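Long-range contact in Myo-inositol phosphohydrolase (Mitsuokella multacida, PDB 4WU3), which probably removes phosphate groups by hydrolysis from inositol hexakisphosphate and related inositol phosphates, using a fold of the protein tyrosine phosphatase type: residues L211-F225 with R248-K260. The protein carries 2 engineered substitutions. Numbering follows the deposited sequence.
With PO4 (phosphate ion), chain G.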
ATOM      1  N   LEU A 211      -7.328  11.346 -10.216  1.00  8.94           N
ATOM      2  CA  LEU A 211      -6.438  10.326  -9.644  1.00  9.32           C
ATOM      3  C   LEU A 211      -5.629  10.850  -8.472  1.00 10.17           C
ATOM      4  O   LEU A 211      -5.042  11.930  -8.547  1.00  9.99           O
ATOM      5  CB  LEU A 211      -5.453   9.811 -10.692  1.00  9.20           C
ATOM      6  CG  LEU A 211      -6.069   9.277 -11.972  1.00  9.24           C
ATOM      7  CD1 LEU A 211      -5.000   8.642 -12.847  1.00  9.86           C
ATOM      8  CD2 LEU A 211      -7.163   8.286 -11.650  1.00  9.17           C
ATOM      9  N   GLN A 212      -5.588  10.063  -7.402  1.00  9.49           N
ATOM     10  CA  GLN A 212      -4.813  10.406  -6.229  1.00  9.83           C
ATOM     11  C   GLN A 212      -3.332  10.316  -6.564  1.00  9.78           C
ATOM     12  O   GLN A 212      -2.888   9.349  -7.191  1.00  8.98           O
ATOM     13  CB  GLN A 212      -5.115   9.447  -5.065  1.00 11.01           C
ATOM     14  CG  GLN A 212      -6.569   9.377  -4.645  1.00 12.73           C
ATOM     15  CD  GLN A 212      -7.034  10.625  -3.921  1.00 15.00           C
ATOM     16  OE1 GLN A 212      -6.424  11.041  -2.940  1.00 18.58           O
ATOM     17  NE2 GLN A 212      -8.128  11.222  -4.395  1.00 15.74           N
ATOM     18  N   ASP A 213      -2.572  11.309  -6.118  1.00  8.31           N
ATOM     19  CA  ASP A 213      -1.137  11.291  -6.272  1.00  8.39           C
ATOM     20  C   ASP A 213      -0.590  10.043  -5.590  1.00  8.89           C
ATOM     21  O   ASP A 213      -1.090   9.617  -4.548  1.00  8.76           O
ATOM     22  CB  ASP A 213      -0.543  12.553  -5.654  1.00  8.65           C
ATOM     23  CG  ASP A 213       0.856  12.856  -6.139  1.00  9.20           C
ATOM     24  OD1 ASP A 213       1.495  12.007  -6.797  1.00 10.49           O
ATOM     25  OD2 ASP A 213       1.328  13.968  -5.850  1.00  9.51           O
ATOM     26  N   HIS A 214       0.426   9.453  -6.213  1.00  9.57           N
ATOM     27  CA  HIS A 214       1.180   8.319  -5.656  1.00 10.12           C
ATOM     28  C   HIS A 214       0.659   6.908  -5.974  1.00  8.82           C
ATOM     29  O   HIS A 214       1.347   5.940  -5.695  1.00 10.35           O
ATOM     30  CB  HIS A 214       1.338   8.478  -4.144  1.00 10.89           C
ATOM     31  CG  HIS A 214       2.004   9.759  -3.742  1.00 12.16           C
ATOM     32  ND1 HIS A 214       3.300  10.077  -4.102  1.00 13.47           N
ATOM     33  CD2 HIS A 214       1.555  10.798  -3.000  1.00 12.56           C
ATOM     34  CE1 HIS A 214       3.611  11.262  -3.608  1.00 12.75           C
ATOM     35  NE2 HIS A 214       2.575  11.715  -2.926  1.00 12.83           N
ATOM     36  N   PHE A 215      -0.522   6.791  -6.571  1.00  8.21           N
ATOM     37  CA  PHE A 215      -1.155   5.501  -6.765  1.00  7.69           C
ATOM     38  C   PHE A 215      -1.575   5.299  -8.205  1.00  7.93           C
ATOM     39  O   PHE A 215      -1.686   6.255  -8.969  1.00  9.98           O
ATOM     40  CB  PHE A 215      -2.410   5.377  -5.909  1.00  7.65           C
ATOM     41  CG  PHE A 215      -2.157   5.404  -4.430  1.00  7.53           C
ATOM     42  CD1 PHE A 215      -1.310   4.480  -3.838  1.00  7.34           C
ATOM     43  CD2 PHE A 215      -2.791   6.335  -3.631  1.00  7.12           C
ATOM     44  CE1 PHE A 215      -1.093   4.499  -2.483  1.00  7.35           C
ATOM     45  CE2 PHE A 215      -2.583   6.355  -2.277  1.00  7.07           C
ATOM     46  CZ  PHE A 215      -1.729   5.439  -1.700  1.00  7.24           C
ATOM     47  N   ARG A 216      -1.819   4.044  -8.558  1.00  7.44           N
ATOM     48  CA  ARG A 216      -2.377   3.683  -9.855  1.00  7.67           C
ATOM     49  C   ARG A 216      -3.809   4.161  -9.931  1.00  7.28           C
ATOM     50  O   ARG A 216      -4.451   4.348  -8.906  1.00  8.28           O
ATOM     51  CB  ARG A 216      -2.367   2.162 -10.026  1.00  7.74           C
ATOM     52  CG  ARG A 216      -2.942   1.420  -8.815  1.00  8.18           C
ATOM     53  CD  ARG A 216      -3.445   0.039  -9.191  1.00  7.91           C
ATOM     54  NE  ARG A 216      -4.580   0.142 -10.101  1.00  8.14           N
ATOM     55  CZ  ARG A 216      -5.276  -0.892 -10.554  1.00  8.38           C
ATOM     56  NH1 ARG A 216      -4.956  -2.129 -10.188  1.00  8.63           N
ATOM     57  NH2 ARG A 216      -6.303  -0.687 -11.365  1.00  8.19           N
ATOM     58  N   PRO A 217      -4.334   4.327 -11.146  1.00  7.27           N
ATOM     59  CA  PRO A 217      -5.779   4.518 -11.290  1.00  7.14           C
ATOM     60  C   PRO A 217      -6.554   3.266 -10.839  1.00  7.29           C
ATOM     61  O   PRO A 217      -6.092   2.147 -11.071  1.00  6.79           O
ATOM     62  CB  PRO A 217      -5.948   4.704 -12.794  1.00  6.77           C
ATOM     63  CG  PRO A 217      -4.833   3.912 -13.379  1.00  6.58           C
ATOM     64  CD  PRO A 217      -3.679   4.083 -12.441  1.00  6.72           C
ATOM     65  N   ASP A 218      -7.696   3.450 -10.178  1.00  7.65           N
ATOM     66  CA  ASP A 218      -8.582   2.329  -9.872  1.00  8.65           C
ATOM     67  C   ASP A 218      -9.292   1.896 -11.145  1.00  8.38           C
ATOM     68  O   ASP A 218      -9.422   2.674 -12.092  1.00  8.79           O
ATOM     69  CB  ASP A 218      -9.614   2.715  -8.809  1.00  9.34           C
ATOM     70  CG  ASP A 218      -8.997   2.883  -7.436  1.00 10.41           C
ATOM     71  OD1 ASP A 218      -7.972   2.222  -7.160  1.00  9.82           O
ATOM     72  OD2 ASP A 218      -9.534   3.678  -6.629  1.00 13.19           O
ATOM     73  N   ASP A 219      -9.754   0.654 -11.155  1.00  8.87           N
ATOM     74  CA  ASP A 219     -10.391   0.056 -12.330  1.00  9.49           C
ATOM     75  C   ASP A 219     -11.478   0.928 -13.006  1.00  9.57           C
ATOM     76  O   ASP A 219     -11.492   1.047 -14.228  1.00 10.42           O
ATOM     77  CB  ASP A 219     -10.970  -1.319 -11.973  1.00  9.29           C
ATOM     78  CG  ASP A 219      -9.898  -2.357 -11.660  1.00 10.52           C
ATOM     79  OD1 ASP A 219      -8.691  -2.048 -11.766  1.00 11.84           O
ATOM     80  OD2 ASP A 219     -10.258  -3.508 -11.312  1.00 11.00           O
ATOM     81  N   PRO A 220     -12.406   1.512 -12.225  1.00  9.83           N
ATOM     82  CA  PRO A 220     -13.465   2.293 -12.876  1.00  9.82           C
ATOM     83  C   PRO A 220     -12.933   3.502 -13.652  1.00 10.50           C
ATOM     84  O   PRO A 220     -13.541   3.900 -14.652  1.00  9.43           O
ATOM     85  CB  PRO A 220     -14.349   2.749 -11.706  1.00  9.41           C
ATOM     86  CG  PRO A 220     -14.079   1.776 -10.614  1.00  9.65           C
ATOM     87  CD  PRO A 220     -12.657   1.325 -10.782  1.00  9.34           C
ATOM     88  N   ASP A 221     -11.814   4.070 -13.189  1.00 10.59           N
ATOM     89  CA  ASP A 221     -11.143   5.174 -13.884  1.00 10.44           C
ATOM     90  C   ASP A 221     -10.398   4.721 -15.145  1.00  9.77           C
ATOM     91  O   ASP A 221     -10.299   5.456 -16.130  1.00  7.86           O
ATOM     92  CB  ASP A 221     -10.167   5.874 -12.941  1.00 12.43           C
ATOM     93  CG  ASP A 221     -10.852   6.879 -12.038  1.00 13.54           C
ATOM     94  OD1 ASP A 221     -11.814   7.527 -12.495  1.00 16.01           O
ATOM     95  OD2 ASP A 221     -10.426   7.035 -10.878  1.00 15.05           O
ATOM     96  N   VAL A 222      -9.860   3.510 -15.106  1.00  9.21           N
ATOM     97  CA  VAL A 222      -9.364   2.888 -16.314  1.00  8.35           C
ATOM     98  C   VAL A 222     -10.540   2.737 -17.287  1.00  8.33           C
ATOM     99  O   VAL A 222     -10.425   3.108 -18.447  1.00  7.96           O
ATOM    100  CB  VAL A 222      -8.709   1.523 -16.029  1.00  7.78           C
ATOM    101  CG1 VAL A 222      -8.229   0.873 -17.324  1.00  7.85           C
ATOM    102  CG2 VAL A 222      -7.554   1.680 -15.054  1.00  7.75           C
ATOM    103  N   ASP A 223     -11.679   2.226 -16.820  1.00  8.64           N
ATOM    104  CA  ASP A 223     -12.838   2.048 -17.715  1.00  9.40           C
ATOM    105  C   ASP A 223     -13.257   3.376 -18.356  1.00  9.70           C
ATOM    106  O   ASP A 223     -13.608   3.444 -19.545  1.00  8.89           O
ATOM    107  CB  ASP A 223     -14.052   1.495 -16.953  1.00  9.86           C
ATOM    108  CG  ASP A 223     -14.009  -0.023 -16.753  1.00 10.61           C
ATOM    109  OD1 ASP A 223     -13.056  -0.699 -17.191  1.00  9.22           O
ATOM    110  OD2 ASP A 223     -14.963  -0.540 -16.138  1.00 12.51           O
ATOM    111  N   LYS A 224     -13.254   4.422 -17.536  1.00 10.07           N
ATOM    112  CA  LYS A 224     -13.652   5.738 -17.978  1.00 11.24           C
ATOM    113  C   LYS A 224     -12.694   6.256 -19.044  1.00  9.82           C
ATOM    114  O   LYS A 224     -13.130   6.782 -20.067  1.00  9.67           O
ATOM    115  CB  LYS A 224     -13.712   6.703 -16.794  1.00 13.81           C
ATOM    116  CG  LYS A 224     -14.148   8.092 -17.199  1.00 17.42           C
ATOM    117  CD  LYS A 224     -14.165   9.066 -16.033  1.00 21.33           C
ATOM    118  CE  LYS A 224     -14.819  10.373 -16.465  1.00 23.33           C
ATOM    119  NZ  LYS A 224     -14.246  11.532 -15.732  1.00 26.36           N
ATOM    120  N   PHE A 225     -11.394   6.082 -18.819  1.00  8.32           N
ATOM    121  CA  PHE A 225     -10.397   6.470 -19.817  1.00  7.86           C
ATOM    122  C   PHE A 225     -10.587   5.736 -21.146  1.00  8.36           C
ATOM    123  O   PHE A 225     -10.528   6.354 -22.210  1.00  8.57           O
ATOM    124  CB  PHE A 225      -8.978   6.219 -19.318  1.00  7.23           C
ATOM    125  CG  PHE A 225      -7.943   6.427 -20.375  1.00  7.11           C
ATOM    126  CD1 PHE A 225      -7.579   7.708 -20.754  1.00  7.42           C
ATOM    127  CD2 PHE A 225      -7.359   5.348 -21.018  1.00  7.04           C
ATOM    128  CE1 PHE A 225      -6.633   7.905 -21.743  1.00  7.10           C
ATOM    129  CE2 PHE A 225      -6.418   5.537 -22.006  1.00  6.77           C
ATOM    130  CZ  PHE A 225      -6.051   6.814 -22.365  1.00  7.36           C
ATOM    131  N   ARG A 248       1.858   9.289 -12.189  1.00  6.15           N
ATOM    132  CA  ARG A 248       0.574   9.107 -12.846  1.00  5.89           C
ATOM    133  C   ARG A 248       0.730   9.339 -14.331  1.00  6.13           C
ATOM    134  O   ARG A 248       0.110   8.639 -15.139  1.00  6.09           O
ATOM    135  CB  ARG A 248      -0.487  10.048 -12.268  1.00  5.49           C
ATOM    136  CG  ARG A 248      -0.878   9.729 -10.842  1.00  5.19           C
ATOM    137  CD  ARG A 248      -1.614  10.896 -10.181  1.00  4.98           C
ATOM    138  NE  ARG A 248      -0.746  12.043  -9.887  1.00  4.56           N
ATOM    139  CZ  ARG A 248      -1.180  13.178  -9.343  1.00  4.32           C
ATOM    140  NH1 ARG A 248      -0.333  14.168  -9.102  1.00  4.23           N
ATOM    141  NH2 ARG A 248      -2.472  13.329  -9.045  1.00  4.16           N
ATOM    142  N   THR A 249       1.567  10.310 -14.698  1.00  6.33           N
ATOM    143  CA  THR A 249       1.785  10.631 -16.113  1.00  6.32           C
ATOM    144  C   THR A 249       2.440   9.456 -16.843  1.00  6.17           C
ATOM    145  O   THR A 249       2.034   9.094 -17.944  1.00  6.63           O
ATOM    146  CB  THR A 249       2.609  11.924 -16.289  1.00  7.00           C
ATOM    147  OG1 THR A 249       1.809  13.056 -15.923  1.00  7.82           O
ATOM    148  CG2 THR A 249       3.047  12.108 -17.723  1.00  7.30           C
ATOM    149  N   THR A 250       3.427   8.833 -16.221  1.00  5.89           N
ATOM    150  CA  THR A 250       4.140   7.735 -16.867  1.00  5.81           C
ATOM    151  C   THR A 250       3.290   6.476 -16.961  1.00  5.79           C
ATOM    152  O   THR A 250       3.373   5.743 -17.940  1.00  6.00           O
ATOM    153  CB  THR A 250       5.461   7.432 -16.152  1.00  5.77           C
ATOM    154  OG1 THR A 250       6.288   8.597 -16.222  1.00  5.32           O
ATOM    155  CG2 THR A 250       6.188   6.262 -16.808  1.00  6.20           C
ATOM    156  N   ILE A 251       2.466   6.228 -15.950  1.00  5.58           N
ATOM    157  CA  ILE A 251       1.512   5.149 -16.036  1.00  5.53           C
ATOM    158  C   ILE A 251       0.684   5.302 -17.298  1.00  5.56           C
ATOM    159  O   ILE A 251       0.473   4.326 -18.020  1.00  5.93           O
ATOM    160  CB  ILE A 251       0.539   5.122 -14.839  1.00  5.75           C
ATOM    161  CG1 ILE A 251       1.241   4.607 -13.584  1.00  5.76           C
ATOM    162  CG2 ILE A 251      -0.656   4.246 -15.165  1.00  5.39           C
ATOM    163  CD1 ILE A 251       0.458   4.867 -12.316  1.00  6.22           C
ATOM    164  N   PHE A 252       0.202   6.511 -17.567  1.00  4.91           N
ATOM    165  CA  PHE A 252      -0.689   6.691 -18.706  1.00  5.03           C
ATOM    166  C   PHE A 252       0.009   6.783 -20.055  1.00  5.48           C
ATOM    167  O   PHE A 252      -0.595   6.461 -21.081  1.00  5.77           O
ATOM    168  CB  PHE A 252      -1.638   7.861 -18.501  1.00  4.65           C
ATOM    169  CG  PHE A 252      -2.831   7.494 -17.706  1.00  4.61           C
ATOM    170  CD1 PHE A 252      -2.720   7.284 -16.353  1.00  4.82           C
ATOM    171  CD2 PHE A 252      -4.060   7.315 -18.315  1.00  4.62           C
ATOM    172  CE1 PHE A 252      -3.823   6.908 -15.608  1.00  4.85           C
ATOM    173  CE2 PHE A 252      -5.163   6.933 -17.586  1.00  4.59           C
ATOM    174  CZ  PHE A 252      -5.040   6.730 -16.235  1.00  4.90           C
ATOM    175  N   MET A 253       1.268   7.200 -20.053  1.00  6.23           N
ATOM    176  CA  MET A 253       2.095   7.155 -21.259  1.00  6.91           C
ATOM    177  C   MET A 253       2.372   5.706 -21.641  1.00  7.07           C
ATOM    178  O   MET A 253       2.370   5.353 -22.828  1.00  6.25           O
ATOM    179  CB  MET A 253       3.412   7.898 -21.038  1.00  7.44           C
ATOM    180  CG  MET A 253       3.287   9.404 -21.193  1.00  7.86           C
ATOM    181  SD  MET A 253       2.875   9.889 -22.882  1.00  8.94           S
ATOM    182  CE  MET A 253       4.502   9.855 -23.632  1.00  9.30           C
ATOM    183  N   VAL A 254       2.604   4.879 -20.620  1.00  6.98           N
ATOM    184  CA  VAL A 254       2.760   3.432 -20.789  1.00  6.75           C
ATOM    185  C   VAL A 254       1.463   2.776 -21.267  1.00  6.60           C
ATOM    186  O   VAL A 254       1.494   1.950 -22.175  1.00  6.59           O
ATOM    187  CB  VAL A 254       3.231   2.764 -19.483  1.00  6.90           C
ATOM    188  CG1 VAL A 254       3.034   1.256 -19.531  1.00  6.75           C
ATOM    189  CG2 VAL A 254       4.693   3.093 -19.237  1.00  7.04           C
ATOM    190  N   MET A 255       0.328   3.140 -20.678  1.00  6.25           N
ATOM    191  CA  MET A 255      -0.969   2.653 -21.173  1.00  6.81           C
ATOM    192  C   MET A 255      -1.206   3.016 -22.647  1.00  6.83           C
ATOM    193  O   MET A 255      -1.647   2.189 -23.444  1.00  6.58           O
ATOM    194  CB  MET A 255      -2.117   3.210 -20.328  1.00  7.18           C
ATOM    195  CG  MET A 255      -2.188   2.639 -18.922  1.00  8.08           C
ATOM    196  SD  MET A 255      -3.313   3.578 -17.864  1.00  8.87           S
ATOM    197  CE  MET A 255      -4.891   3.260 -18.667  1.00  8.47           C
ATOM    198  N   HIS A 256      -0.920   4.260 -23.001  1.00  7.07           N
ATOM    199  CA  HIS A 256      -1.075   4.729 -24.377  1.00  7.12           C
ATOM    200  C   HIS A 256      -0.230   3.885 -25.334  1.00  7.25           C
ATOM    201  O   HIS A 256      -0.729   3.381 -26.342  1.00  6.17           O
ATOM    202  CB  HIS A 256      -0.670   6.209 -24.458  1.00  7.32           C
ATOM    203  CG  HIS A 256      -1.076   6.893 -25.729  1.00  7.07           C
ATOM    204  ND1 HIS A 256      -2.249   7.610 -25.851  1.00  7.73           N
ATOM    205  CD2 HIS A 256      -0.457   6.982 -26.927  1.00  7.24           C
ATOM    206  CE1 HIS A 256      -2.338   8.101 -27.075  1.00  7.43           C
ATOM    207  NE2 HIS A 256      -1.258   7.741 -27.744  1.00  7.42           N
ATOM    208  N   ASP A 257       1.051   3.732 -25.002  1.00  7.54           N
ATOM    209  CA  ASP A 257       1.990   2.961 -25.814  1.00  7.87           C
ATOM    210  C   ASP A 257       1.434   1.545 -25.996  1.00  8.55           C
ATOM    211  O   ASP A 257       1.432   0.999 -27.097  1.00  7.90           O
ATOM    212  CB  ASP A 257       3.350   2.935 -25.117  1.00  8.39           C
ATOM    213  CG  ASP A 257       4.491   2.523 -26.034  1.00  9.85           C
ATOM    214  OD1 ASP A 257       4.248   1.866 -27.066  1.00 12.17           O
ATOM    215  OD2 ASP A 257       5.653   2.840 -25.706  1.00  9.96           O
ATOM    216  N   ILE A 258       0.930   0.964 -24.911  1.00  8.36           N
ATOM    217  CA  ILE A 258       0.359  -0.377 -24.948  1.00  9.22           C
ATOM    218  C   ILE A 258      -0.864  -0.471 -25.873  1.00  9.82           C
ATOM    219  O   ILE A 258      -1.005  -1.420 -26.650  1.00 11.21           O
ATOM    220  CB  ILE A 258      -0.049  -0.816 -23.527  1.00  9.46           C
ATOM    221  CG1 ILE A 258       1.194  -1.239 -22.727  1.00  9.22           C
ATOM    222  CG2 ILE A 258      -1.081  -1.927 -23.590  1.00  9.91           C
ATOM    223  CD1 ILE A 258       0.973  -1.254 -21.229  1.00  8.94           C
ATOM    224  N   LEU A 259      -1.752   0.510 -25.782  1.00 10.21           N
ATOM    225  CA  LEU A 259      -2.939   0.559 -26.645  1.00 10.46           C
ATOM    226  C   LEU A 259      -2.577   0.651 -28.131  1.00 11.11           C
ATOM    227  O   LEU A 259      -3.302   0.140 -28.985  1.00 12.47           O
ATOM    228  CB  LEU A 259      -3.822   1.741 -26.264  1.00 10.00           C
ATOM    229  CG  LEU A 259      -4.679   1.555 -25.014  1.00  9.79           C
ATOM    230  CD1 LEU A 259      -5.213   2.887 -24.516  1.00  8.52           C
ATOM    231  CD2 LEU A 259      -5.816   0.578 -25.301  1.00 10.22           C
ATOM    232  N   LYS A 260      -1.461   1.299 -28.438  1.00 11.08           N
ATOM    233  CA  LYS A 260      -1.018   1.423 -29.819  1.00 12.27           C
ATOM    234  C   LYS A 260      -0.144   0.251 -30.276  1.00 11.45           C
ATOM    235  O   LYS A 260      -0.135  -0.084 -31.443  1.00 11.09           O
ATOM    236  CB  LYS A 260      -0.218   2.712 -30.010  1.00 13.04           C
ATOM    237  CG  LYS A 260      -0.978   3.983 -29.725  1.00 13.98           C
ATOM    238  CD  LYS A 260      -2.061   4.214 -30.750  1.00 15.90           C
ATOM    239  CE  LYS A 260      -2.709   5.564 -30.510  1.00 18.42           C
ATOM    240  NZ  LYS A 260      -3.680   5.931 -31.578  1.00 21.55           N
TER
HETATM  241  P   PO4 G 703       2.965  12.707 -10.461  1.00 12.76           P
HETATM  242  O1  PO4 G 703       4.209  12.418  -9.656  1.00 11.22           O
HETATM  243  O2  PO4 G 703       3.406  12.822 -11.903  1.00 11.77           O
HETATM  244  O3  PO4 G 703       2.305  13.980 -10.000  1.00 10.61           O
HETATM  245  O4  PO4 G 703       1.940  11.592 -10.356  1.00 13.39           O
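R248 and L211 supply the one hydrogen bond across this contact: R248 NH2 meets L211 O at 3.0 Å, close to the guanidinium plane but tilted from the carbonyl plane and far from straight. The edge formed by NE and NH1 serves the phosphate ion. NE gives O4 a nearly straight bond of 2.8 Å, NH1 gives O3 an equally short one, and the backbone N of R248 reaches the same O4 at 2.9 Å. A bend in the arginine chain (chi3 -71°) turns NE and NH1 toward the phosphate.

Charge acts through a face instead. The D213 carboxylate stacks over the guanidinium with planes 12° apart; D213 OD1 to R248 NH1 is a long salt bridge of 3.7 Å, with no N-H aimed at the oxygen. E124 pairs with NH2 as well.

Apolar packing follows down helix 248-260. L211 CD1 presses on F252 CE1 at 3.5 Å, and P217 touches both F252 and I251. The F252 edge points at the F225 face, planes at 87° and centroids 5.4 Å apart, a T-shaped pair; L259 CD1 lies at the F225 rim, 3.8 Å from CE2.

A leucine in place of R248 removes the NE and NH1 donors to the phosphate and the NH2 donor to L211 O, and would probably weaken the hold on the anion and leave the D213 carboxylate without its stacked counter-charge. Since S242, A244 and M246 also bind the phosphate, R248 closes a P-loop of the tyrosine phosphatase type, its edge gripping anion and L211 O while its face meets D213.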